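Local coordinates for protein HIAXHD3 (Humicola insolens, PDB 3ZXK) that probably hydrolyses alpha-L-arabinofuranosyl side chains of xylan-type polysaccharides as an exo-acting family 43 glycoside hydrolase, here with an engineered active site, at residues Tyr183-Gly188 against Ala213-Arg218; Tyr203-Thr208 against Gly226-Arg231; Ala453-Trp458 against Lys525-Lys530; Phe479-Asp484 against Thr488-Gly493. All blocks are in the same frame, centred on the assembly; numbering follows the deposited sequence.

Contact 1: residues Tyr183-Gly188 against Ala213-Arg218; sequences YAHPQG and AEYVLR
ND1 of His-185 accepts the backbone N-H of Gln-187 (3.0 Å, N-H...N angle 157°), and the imidazole held by this bond turns its CD2 edge to Tyr-215. The contact lies in the five-bladed beta-propeller expected of a family 43 enzyme: the end of strand 175-183 and the loop after it, from one blade, cover strand 213-219 of the next. No hydrogen bond crosses between 183-188 and 213-218; side chains do the joining. Tyr-183 swings its ring out opposite its own backbone N (chi1 -179°), toward Leu-217. There CD2 of Leu-217 stands 3.9 Å from the centroid of the Tyr-183 ring, almost on the normal (3° off), a CH-pi contact, while the other methyl, CD1, reaches Tyr-183 CG at 3.6 Å. Cut back to an alanine, Tyr-183 would probably deprive both methyls of Leu-217 of the ring they press on and open a gap between the blades, also beside Ala-230 of strand 228-232. The His-185 loop is closed by a type I turn, with Gly-188 N bonded to His-185 O (3.0 Å), and CD of Pro-186 lies over one face of the imidazole. Tyr-215 OH has its polar partner in Gln-189 OE1. The two rings meet obliquely, centroids 5.7 Å apart, with His-185 CD2 coming to 3.8 Å from Tyr-215 CE2.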
# COMPACT_ATOMS: atom_id res chain seq x y z
N TYR A 183 9.04 5.03 -27.13
CA TYR A 183 9.22 6.41 -26.70
C TYR A 183 10.56 6.55 -25.98
O TYR A 183 10.87 5.76 -25.08
CB TYR A 183 8.10 6.87 -25.73
CG TYR A 183 8.31 8.32 -25.32
CD1 TYR A 183 8.12 9.36 -26.25
CD2 TYR A 183 8.79 8.65 -24.05
CE1 TYR A 183 8.35 10.67 -25.90
CE2 TYR A 183 9.03 9.97 -23.69
CZ TYR A 183 8.83 10.97 -24.62
OH TYR A 183 9.06 12.27 -24.24
N ALA A 184 11.33 7.57 -26.37
CA ALA A 184 12.50 8.02 -25.62
C ALA A 184 12.38 9.54 -25.50
O ALA A 184 12.05 10.22 -26.48
CB ALA A 184 13.79 7.63 -26.32
N HIS A 185 12.63 10.08 -24.31
CA HIS A 185 12.55 11.52 -24.13
C HIS A 185 13.65 12.15 -24.94
O HIS A 185 14.81 11.72 -24.86
CB HIS A 185 12.68 11.90 -22.67
CG HIS A 185 12.36 13.33 -22.40
ND1 HIS A 185 13.23 14.33 -22.67
CD2 HIS A 185 11.20 13.93 -21.94
CE1 HIS A 185 12.65 15.51 -22.37
NE2 HIS A 185 11.41 15.27 -21.94
N PRO A 186 13.31 13.19 -25.72
CA PRO A 186 14.29 13.77 -26.66
C PRO A 186 15.43 14.56 -26.02
O PRO A 186 16.41 14.88 -26.71
CB PRO A 186 13.42 14.70 -27.53
CG PRO A 186 12.21 14.97 -26.71
CD PRO A 186 11.95 13.69 -25.97
N GLN A 187 15.30 14.90 -24.74
CA GLN A 187 16.39 15.57 -24.02
C GLN A 187 17.05 14.59 -23.04
O GLN A 187 17.81 14.98 -22.16
CB GLN A 187 15.89 16.83 -23.30
CG GLN A 187 15.77 18.05 -24.21
CD GLN A 187 14.51 18.07 -25.05
OE1 GLN A 187 13.39 18.01 -24.54
NE2 GLN A 187 14.69 18.22 -26.37
N GLY A 188 16.76 13.31 -23.21
CA GLY A 188 17.39 12.27 -22.40
C GLY A 188 16.90 12.15 -20.97
O GLY A 188 17.51 11.45 -20.17
N ALA A 213 6.77 15.26 -12.72
CA ALA A 213 6.01 15.49 -13.95
C ALA A 213 5.35 14.24 -14.45
O ALA A 213 5.82 13.13 -14.15
CB ALA A 213 6.87 16.11 -15.08
N GLU A 214 4.26 14.43 -15.18
CA GLU A 214 3.58 13.36 -15.90
C GLU A 214 3.44 13.80 -17.36
O GLU A 214 3.05 14.94 -17.62
CB GLU A 214 2.20 13.11 -15.30
CG GLU A 214 1.51 11.86 -15.87
CD GLU A 214 2.02 10.55 -15.25
OE1 GLU A 214 2.92 10.60 -14.38
OE2 GLU A 214 1.54 9.47 -15.64
N TYR A 215 3.79 12.90 -18.28
CA TYR A 215 3.60 13.13 -19.71
C TYR A 215 2.52 12.22 -20.23
O TYR A 215 2.31 11.11 -19.73
CB TYR A 215 4.91 12.94 -20.49
CG TYR A 215 6.06 13.80 -19.99
CD1 TYR A 215 5.88 15.14 -19.66
CD2 TYR A 215 7.34 13.26 -19.85
CE1 TYR A 215 6.94 15.93 -19.21
CE2 TYR A 215 8.40 14.03 -19.41
CZ TYR A 215 8.20 15.37 -19.09
OH TYR A 215 9.24 16.15 -18.64
N VAL A 216 1.78 12.71 -21.21
CA VAL A 216 0.86 11.86 -21.95
C VAL A 216 1.47 11.57 -23.30
O VAL A 216 1.87 12.48 -24.02
CB VAL A 216 -0.60 12.42 -22.01
CG1 VAL A 216 -0.65 13.90 -22.40
CG2 VAL A 216 -1.44 11.56 -22.96
N LEU A 217 1.61 10.29 -23.63
CA LEU A 217 2.10 9.89 -24.95
C LEU A 217 0.94 9.37 -25.79
O LEU A 217 0.06 8.71 -25.26
CB LEU A 217 3.15 8.77 -24.84
CG LEU A 217 4.17 8.88 -23.72
CD1 LEU A 217 5.10 7.68 -23.77
CD2 LEU A 217 4.91 10.18 -23.83
N ARG A 218 0.97 9.64 -27.10
CA ARG A 218 -0.06 9.14 -28.02
C ARG A 218 0.62 8.55 -29.26
O ARG A 218 1.59 9.13 -29.81
CB ARG A 218 -1.03 10.26 -28.42
CG ARG A 218 -2.26 9.78 -29.20
CD ARG A 218 -3.18 10.94 -29.54
NE ARG A 218 -2.61 11.75 -30.62
CZ ARG A 218 -3.16 12.87 -31.07
NH1 ARG A 218 -4.29 13.31 -30.51
NH2 ARG A 218 -2.59 13.55 -32.06

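Contact 2: residues Tyr203-Thr208 against Gly226-Arg231; sequences YYILVT and GPYEAR
The CD1 methyl of Ile-205 rides over one face of the Tyr-228 ring, 3.6 Å from its centroid and displaced toward the phenolic end, where CD1 comes to 3.4 Å from Tyr-228 CZ. Ile-205 gets there with an extended chain: CG1 is anti to the carbonyl carbon (chi1 -61°) and CD1 carries on nearly straight (chi2 168°), the two side chains crossing at about a right angle. CG1 adds a second touch, 3.8 Å from Tyr-228 CE2. Two residues earlier in the strand, CB of Tyr-203 lies 3.6 Å from Tyr-228 OH, but the Tyr-203 ring leads away and its hydroxyl bonds to Asp-149. The hydroxyl of the buried Tyr-228 bonds to the carbonyl O of Pro-224, which pins the far end of the ring; Met-196 and Val-182 add further apolar contacts. Gly-226 precedes a cis peptide to Pro-227, and a side chain on it would run into Tyr-228 CD1. The axes of 203-208 and 228-231 are 8.6 Å apart at closest, with directions 54° apart, because both strands flank 213-219 instead of pairing with each other. This apolar layer on one side of a strongly twisted antiparallel sheet is characteristic of a beta-propeller blade, here within the family 43 catalytic fold.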
# COMPACT_ATOMS: atom_id res chain seq x y z
N TYR A 203 -4.20 5.08 -29.11
CA TYR A 203 -3.43 4.51 -28.00
C TYR A 203 -2.68 5.60 -27.26
O TYR A 203 -2.00 6.42 -27.86
CB TYR A 203 -2.45 3.45 -28.50
CG TYR A 203 -3.17 2.27 -29.13
CD1 TYR A 203 -3.51 2.29 -30.48
CD2 TYR A 203 -3.54 1.16 -28.35
CE1 TYR A 203 -4.21 1.25 -31.06
CE2 TYR A 203 -4.24 0.09 -28.92
CZ TYR A 203 -4.56 0.14 -30.29
OH TYR A 203 -5.27 -0.89 -30.91
N TYR A 204 -2.83 5.58 -25.95
CA TYR A 204 -2.17 6.52 -25.06
C TYR A 204 -1.35 5.75 -24.03
O TYR A 204 -1.75 4.69 -23.52
CB TYR A 204 -3.19 7.40 -24.34
CG TYR A 204 -4.00 8.30 -25.26
CD1 TYR A 204 -5.10 7.81 -25.93
CD2 TYR A 204 -3.65 9.65 -25.46
CE1 TYR A 204 -5.85 8.61 -26.77
CE2 TYR A 204 -4.42 10.48 -26.29
CZ TYR A 204 -5.50 9.93 -26.98
OH TYR A 204 -6.29 10.68 -27.81
N ILE A 205 -0.23 6.35 -23.65
CA ILE A 205 0.56 5.84 -22.53
C ILE A 205 0.86 7.02 -21.63
O ILE A 205 1.32 8.05 -22.11
CB ILE A 205 1.88 5.15 -22.98
CG1 ILE A 205 1.60 3.95 -23.89
CG2 ILE A 205 2.68 4.72 -21.75
CD1 ILE A 205 2.81 3.40 -24.61
N LEU A 206 0.56 6.90 -20.35
CA LEU A 206 0.97 7.90 -19.38
C LEU A 206 2.28 7.48 -18.75
O LEU A 206 2.43 6.32 -18.35
CB LEU A 206 -0.09 8.03 -18.28
CG LEU A 206 -0.93 9.30 -18.34
CD1 LEU A 206 -1.81 9.29 -19.59
CD2 LEU A 206 -1.75 9.42 -17.04
N VAL A 207 3.22 8.42 -18.66
CA VAL A 207 4.51 8.17 -18.00
C VAL A 207 4.85 9.30 -17.06
O VAL A 207 4.35 10.42 -17.24
CB VAL A 207 5.67 7.95 -19.02
CG1 VAL A 207 5.41 6.78 -19.96
CG2 VAL A 207 5.91 9.21 -19.88
N THR A 208 5.67 9.01 -16.06
CA THR A 208 6.17 10.02 -15.14
C THR A 208 7.64 10.30 -15.40
O THR A 208 8.41 9.38 -15.72
CB THR A 208 5.95 9.63 -13.65
OG1 THR A 208 6.34 10.71 -12.78
CG2 THR A 208 6.76 8.40 -13.25
N GLY A 226 3.20 2.11 -31.63
CA GLY A 226 3.65 3.48 -31.84
C GLY A 226 4.39 3.66 -33.15
O GLY A 226 4.01 3.08 -34.16
N PRO A 227 5.46 4.48 -33.17
CA PRO A 227 6.06 5.25 -32.06
C PRO A 227 5.10 6.26 -31.45
O PRO A 227 4.03 6.54 -32.01
CB PRO A 227 7.25 5.97 -32.72
CG PRO A 227 6.99 5.91 -34.18
CD PRO A 227 6.19 4.68 -34.44
N TYR A 228 5.50 6.79 -30.30
CA TYR A 228 4.65 7.72 -29.57
C TYR A 228 5.25 9.09 -29.52
O TYR A 228 6.47 9.23 -29.42
CB TYR A 228 4.46 7.23 -28.14
CG TYR A 228 3.54 6.02 -28.03
CD1 TYR A 228 3.98 4.73 -28.35
CD2 TYR A 228 2.24 6.18 -27.58
CE1 TYR A 228 3.12 3.64 -28.23
CE2 TYR A 228 1.37 5.10 -27.46
CZ TYR A 228 1.81 3.83 -27.80
OH TYR A 228 0.95 2.75 -27.66
N GLU A 229 4.38 10.10 -29.52
CA GLU A 229 4.79 11.49 -29.27
C GLU A 229 4.19 11.95 -27.93
O GLU A 229 3.20 11.37 -27.47
CB GLU A 229 4.33 12.41 -30.40
CG GLU A 229 2.83 12.56 -30.51
CD GLU A 229 2.43 13.50 -31.62
OE1 GLU A 229 3.25 14.35 -31.99
OE2 GLU A 229 1.31 13.35 -32.15
N ALA A 230 4.79 12.98 -27.32
CA ALA A 230 4.42 13.39 -25.96
C ALA A 230 3.87 14.81 -25.87
O ALA A 230 4.21 15.67 -26.69
CB ALA A 230 5.63 13.27 -25.03
N ARG A 231 3.02 15.03 -24.86
CA ARG A 231 2.70 16.36 -24.34
C ARG A 231 2.79 16.29 -22.83
O ARG A 231 2.65 15.24 -22.25
CB ARG A 231 1.27 16.77 -24.69
CG ARG A 231 1.04 17.10 -26.16
CD ARG A 231 -0.26 17.86 -26.35
NE ARG A 231 -0.47 18.14 -27.77
CZ ARG A 231 -1.50 18.81 -28.26
NH1 ARG A 231 -2.42 19.30 -27.44
NH2 ARG A 231 -1.60 19.00 -29.58

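Contact 3: residues Ala453-Trp458 against Lys525-Lys530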
# COMPACT_ATOMS: atom_id res chain seq x y z
N ALA A 453 -3.02 -7.46 35.07
CA ALA A 453 -2.63 -6.46 34.08
C ALA A 453 -2.23 -7.13 32.77
O ALA A 453 -2.55 -6.63 31.68
CB ALA A 453 -1.46 -5.63 34.61
N GLN A 454 -1.52 -8.26 32.87
CA GLN A 454 -1.07 -8.97 31.66
C GLN A 454 -2.23 -9.45 30.82
O GLN A 454 -2.12 -9.52 29.60
CB GLN A 454 -0.18 -10.16 32.01
CG GLN A 454 1.18 -9.74 32.57
CD GLN A 454 1.94 -10.93 33.07
OE1 GLN A 454 1.86 -12.00 32.49
NE2 GLN A 454 2.67 -10.76 34.17
N GLN A 455 -3.34 -9.77 31.47
CA GLN A 455 -4.50 -10.30 30.75
C GLN A 455 -5.18 -9.23 29.90
O GLN A 455 -5.88 -9.55 28.96
CB GLN A 455 -5.48 -10.99 31.73
CG GLN A 455 -6.62 -11.80 31.11
CD GLN A 455 -7.76 -10.94 30.59
OE1 GLN A 455 -8.10 -9.91 31.18
NE2 GLN A 455 -8.36 -11.36 29.47
N ASP A 456 -4.92 -7.94 30.19
CA ASP A 456 -5.57 -6.87 29.45
C ASP A 456 -4.72 -5.62 29.45
O ASP A 456 -4.91 -4.72 30.27
CB ASP A 456 -6.97 -6.58 30.02
CG ASP A 456 -7.84 -5.81 29.04
OD1 ASP A 456 -7.93 -6.23 27.87
OD2 ASP A 456 -8.48 -4.82 29.46
N ILE A 457 -3.77 -5.57 28.54
CA ILE A 457 -2.90 -4.41 28.40
C ILE A 457 -3.18 -3.70 27.09
O ILE A 457 -3.31 -4.33 26.04
CB ILE A 457 -1.41 -4.80 28.51
CG1 ILE A 457 -0.52 -3.56 28.39
CG2 ILE A 457 -1.01 -5.83 27.45
CD1 ILE A 457 0.84 -3.74 29.04
N TRP A 458 -3.28 -2.37 27.16
CA TRP A 458 -3.61 -1.57 26.00
C TRP A 458 -2.42 -0.73 25.68
O TRP A 458 -1.85 -0.06 26.56
CB TRP A 458 -4.79 -0.67 26.28
CG TRP A 458 -6.05 -1.41 26.68
CD1 TRP A 458 -6.25 -2.29 27.75
CD2 TRP A 458 -7.38 -1.26 26.06
NE1 TRP A 458 -7.56 -2.72 27.79
CE2 TRP A 458 -8.29 -2.14 26.81
CE3 TRP A 458 -7.89 -0.54 24.98
CZ2 TRP A 458 -9.64 -2.26 26.48
CZ3 TRP A 458 -9.24 -0.67 24.66
CH2 TRP A 458 -10.09 -1.52 25.40
N LYS A 525 -1.96 -12.87 22.77
CA LYS A 525 -3.21 -12.79 22.07
C LYS A 525 -3.50 -11.32 21.81
O LYS A 525 -3.51 -10.51 22.76
CB LYS A 525 -4.35 -13.41 22.91
CG LYS A 525 -5.74 -13.34 22.23
CD LYS A 525 -6.80 -14.18 22.94
CE LYS A 525 -7.13 -13.68 24.33
NZ LYS A 525 -8.20 -14.52 24.93
N VAL A 526 -3.73 -10.97 20.56
CA VAL A 526 -4.16 -9.63 20.21
C VAL A 526 -5.68 -9.64 20.21
O VAL A 526 -6.30 -10.30 19.37
CB VAL A 526 -3.60 -9.19 18.84
CG1 VAL A 526 -3.76 -7.70 18.70
CG2 VAL A 526 -2.12 -9.57 18.74
N LYS A 527 -6.27 -8.96 21.17
CA LYS A 527 -7.72 -8.96 21.29
C LYS A 527 -8.37 -7.97 20.35
O LYS A 527 -9.46 -8.21 19.86
CB LYS A 527 -8.17 -8.65 22.70
CG LYS A 527 -7.64 -9.61 23.76
CD LYS A 527 -8.34 -9.27 25.06
CE LYS A 527 -7.46 -9.56 26.25
NZ LYS A 527 -8.11 -8.96 27.45
N GLY A 528 -7.71 -6.86 20.06
CA GLY A 528 -8.36 -5.85 19.27
C GLY A 528 -7.41 -4.77 18.82
O GLY A 528 -6.33 -4.59 19.37
N PHE A 529 -7.86 -4.01 17.83
CA PHE A 529 -7.14 -2.84 17.35
C PHE A 529 -8.20 -1.78 17.02
O PHE A 529 -9.24 -2.09 16.42
CB PHE A 529 -6.34 -3.10 16.07
CG PHE A 529 -5.76 -1.83 15.46
CD1 PHE A 529 -4.56 -1.27 15.94
CD2 PHE A 529 -6.47 -1.14 14.48
CE1 PHE A 529 -4.04 -0.08 15.37
CE2 PHE A 529 -5.96 0.06 13.94
CZ PHE A 529 -4.76 0.59 14.40
N LYS A 530 -7.90 -0.53 17.34
CA LYS A 530 -8.74 0.59 16.94
C LYS A 530 -7.86 1.76 16.51
O LYS A 530 -6.90 2.08 17.22
CB LYS A 530 -9.65 1.02 18.13
CG LYS A 530 -10.50 2.25 17.86
CD LYS A 530 -11.71 1.89 17.01
CE LYS A 530 -12.73 3.04 16.92
NZ LYS A 530 -12.14 4.23 16.22
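NZ of Lys-527 reaches across strand 380-388 and is gripped twice by the segment 453-458: it donates to the carbonyl O of Gln-455 (2.8 Å) and forms a salt bridge with Asp-456 OD1 (2.8 Å). The carbonyl is met a little out of its plane, and the ammonium approaches OD1 from above the carboxylate plane, 37° out of it. The CE methylene follows, 3.1 Å from Gln-455 O. Asp-456 is shared further. Its OD1 also bonds to NE of Arg-386 on the intervening strand, so two cations converge on one oxygen and would be expected to favour the charged carboxylate. OD2 accepts the indole N-H of Trp-458, with NE1 at 2.8 Å and an almost straight bond (169°); Asp-456 OD2 lies near the indole plane, though NE1 stands well above that of the carboxylate. Asp-456 N, in turn, is bonded to Ala-453 O at 3.1 Å, so the backbone of the turn is tied as well. Lys-527 forms a classic beta bulge with Gly-528, both opposite Arg-386. This surface network joins the short helix 451-455 and the start of strand 457-464 to strand 523-533, across three adjacent strands of one sheet of a concanavalin A-like beta-sandwich.

Contact 4: residues Phe479-Asp484 against Thr488-Gly493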
# COMPACT_ATOMS: atom_id res chain seq x y z
N PHE A 479 3.96 7.53 22.75
CA PHE A 479 3.52 6.20 23.12
C PHE A 479 2.90 6.19 24.52
O PHE A 479 3.37 6.91 25.42
CB PHE A 479 4.71 5.23 23.09
CG PHE A 479 5.33 5.04 21.71
CD1 PHE A 479 6.33 5.90 21.23
CD2 PHE A 479 4.91 4.00 20.89
CE1 PHE A 479 6.87 5.73 19.96
CE2 PHE A 479 5.47 3.81 19.63
CZ PHE A 479 6.43 4.69 19.15
N TYR A 480 1.85 5.39 24.69
CA TYR A 480 1.10 5.32 25.95
C TYR A 480 0.70 3.88 26.25
O TYR A 480 0.60 3.07 25.34
CB TYR A 480 -0.19 6.15 25.85
CG TYR A 480 0.03 7.57 25.37
CD1 TYR A 480 0.26 7.81 24.01
CD2 TYR A 480 0.02 8.66 26.26
CE1 TYR A 480 0.48 9.07 23.55
CE2 TYR A 480 0.24 9.95 25.79
CZ TYR A 480 0.49 10.13 24.42
OH TYR A 480 0.73 11.36 23.86
N TYR A 481 0.49 3.59 27.53
CA TYR A 481 -0.09 2.32 27.91
C TYR A 481 -1.24 2.52 28.87
O TYR A 481 -1.31 3.56 29.53
CB TYR A 481 0.97 1.39 28.54
CG TYR A 481 1.47 1.90 29.89
CD1 TYR A 481 0.83 1.53 31.10
CD2 TYR A 481 2.58 2.74 29.98
CE1 TYR A 481 1.28 2.02 32.32
CE2 TYR A 481 3.05 3.18 31.21
CZ TYR A 481 2.38 2.84 32.38
OH TYR A 481 2.85 3.29 33.61
N SER A 482 -2.12 1.53 28.90
CA SER A 482 -3.17 1.42 29.91
C SER A 482 -3.20 0.02 30.50
O SER A 482 -3.20 -0.98 29.78
CB SER A 482 -4.56 1.74 29.34
OG SER A 482 -5.56 1.53 30.33
N ILE A 483 -3.24 -0.02 31.82
CA ILE A 483 -3.46 -1.28 32.52
C ILE A 483 -4.74 -1.18 33.37
O ILE A 483 -4.90 -1.89 34.36
CB ILE A 483 -2.23 -1.68 33.36
CG1 ILE A 483 -1.78 -0.55 34.28
CG2 ILE A 483 -1.08 -2.08 32.45
CD1 ILE A 483 -1.09 -1.01 35.55
N ASP A 484 -5.65 -0.30 32.96
CA ASP A 484 -6.97 -0.25 33.59
C ASP A 484 -8.09 -0.28 32.56
O ASP A 484 -9.05 0.48 32.63
CB ASP A 484 -7.07 0.93 34.56
CG ASP A 484 -7.12 2.28 33.86
OD1 ASP A 484 -6.80 2.37 32.65
OD2 ASP A 484 -7.48 3.25 34.53
N THR A 488 -7.54 4.90 31.51
CA THR A 488 -6.48 5.87 31.72
C THR A 488 -5.28 5.41 30.92
O THR A 488 -4.96 4.22 30.94
CB THR A 488 -6.08 5.92 33.21
OG1 THR A 488 -7.20 6.38 33.98
CG2 THR A 488 -4.89 6.86 33.46
N TYR A 489 -4.65 6.34 30.22
CA TYR A 489 -3.40 6.10 29.52
C TYR A 489 -2.28 6.90 30.17
O TYR A 489 -2.47 8.05 30.56
CB TYR A 489 -3.50 6.45 28.03
CG TYR A 489 -4.24 5.39 27.26
CD1 TYR A 489 -3.56 4.29 26.72
CD2 TYR A 489 -5.62 5.48 27.09
CE1 TYR A 489 -4.25 3.30 26.02
CE2 TYR A 489 -6.32 4.51 26.40
CZ TYR A 489 -5.64 3.42 25.88
OH TYR A 489 -6.33 2.44 25.20
N THR A 490 -1.12 6.26 30.25
CA THR A 490 0.09 6.87 30.78
C THR A 490 1.11 6.95 29.67
O THR A 490 1.40 5.95 29.02
CB THR A 490 0.62 6.03 31.95
OG1 THR A 490 -0.41 5.96 32.95
CG2 THR A 490 1.88 6.64 32.53
N ARG A 491 1.62 8.15 29.46
CA ARG A 491 2.71 8.41 28.52
C ARG A 491 4.01 7.73 28.97
O ARG A 491 4.36 7.76 30.15
CB ARG A 491 2.88 9.93 28.41
CG ARG A 491 4.12 10.40 27.69
CD ARG A 491 4.05 10.25 26.18
NE ARG A 491 5.35 10.65 25.65
CZ ARG A 491 5.73 11.91 25.43
NH1 ARG A 491 4.88 12.92 25.65
NH2 ARG A 491 6.96 12.15 24.99
N LEU A 492 4.73 7.13 28.02
CA LEU A 492 6.01 6.49 28.34
C LEU A 492 7.06 6.80 27.27
O LEU A 492 6.85 6.56 26.09
CB LEU A 492 5.87 4.97 28.49
CG LEU A 492 7.11 4.18 28.95
CD1 LEU A 492 7.50 4.58 30.39
CD2 LEU A 492 6.80 2.69 28.88
N GLY A 493 8.19 7.32 27.71
CA GLY A 493 9.30 7.53 26.82
C GLY A 493 9.27 8.92 26.21
O GLY A 493 8.31 9.66 26.39
O HOH W 1 6.45 8.41 24.05
O HOH W 2 2.14 13.14 25.52
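Tyr-481 lays one face of its ring over CB of Thr-490, 4.0 Å from centroid to CB, a CH-pi contact in which the threonine methyl CG2 lies near the phenolic OH. With CG between the backbone N and the carbonyl carbon (chi1 67°), the ring leans over its cross-strand neighbour, and its edge meets Leu-492 CB. Without the ring, as with a serine here, Thr-490 CB and CG2 are likely to lose their cover and a gap to open beside Leu-492 CB. Their backbones make Tyr-481 and Thr-490 a hydrogen-bonded antiparallel pair: Tyr-481 N to Thr-490 O is 2.9 Å, Thr-490 N to Tyr-481 O 2.8 Å. Leu-492 N to Phe-479 O, also 2.9 Å, continues the ladder. On the sheet face that carries Tyr-480 and Arg-491, CD of Arg-491 sits over the Tyr-480 ring, 4.2 Å from its centroid, and a water links Arg-491 NH1 with Tyr-480 OH, which is also bonded to Thr-478. Ser-482 CB lies 3.9 Å from the centroid of the Tyr-489 ring, over its face. At the turn, the syn lone pair of Asp-484 OD1 takes the N-H of Thr-488 (2.9 Å). The hairpin edges its sheet: strand 476-482 pairs on its other side with 457-464, Arg-460 making cation-pi contacts with Tyr-480 and Tyr-489, while Tyr-481 and Leu-492 pack on strands 406-415 and 418-429 of the facing sheet.

How the contacts relate
Contact 2 lies within one propeller blade, whereas contact 1 joins that blade to the one before it. Strand 213-219, used in contact 1, runs between the two strands of contact 2, and the backbone N of Leu-217 probably bonds to Ile-205 O (2.7 Å). Both are buried and apolar: in each a methyl lies over a tyrosine ring, and contact 1 adds an oblique ring pair. Contacts 3 and 4 lie across the chain's centre, in one sheet of the concanavalin A-like domain, where strands 457-464 and 476-482 are neighbours. There the chemistry is more polar: contact 3 is a surface ion cluster, and contact 4 a partly buried hairpin combining backbone bonds, waters and ring packing.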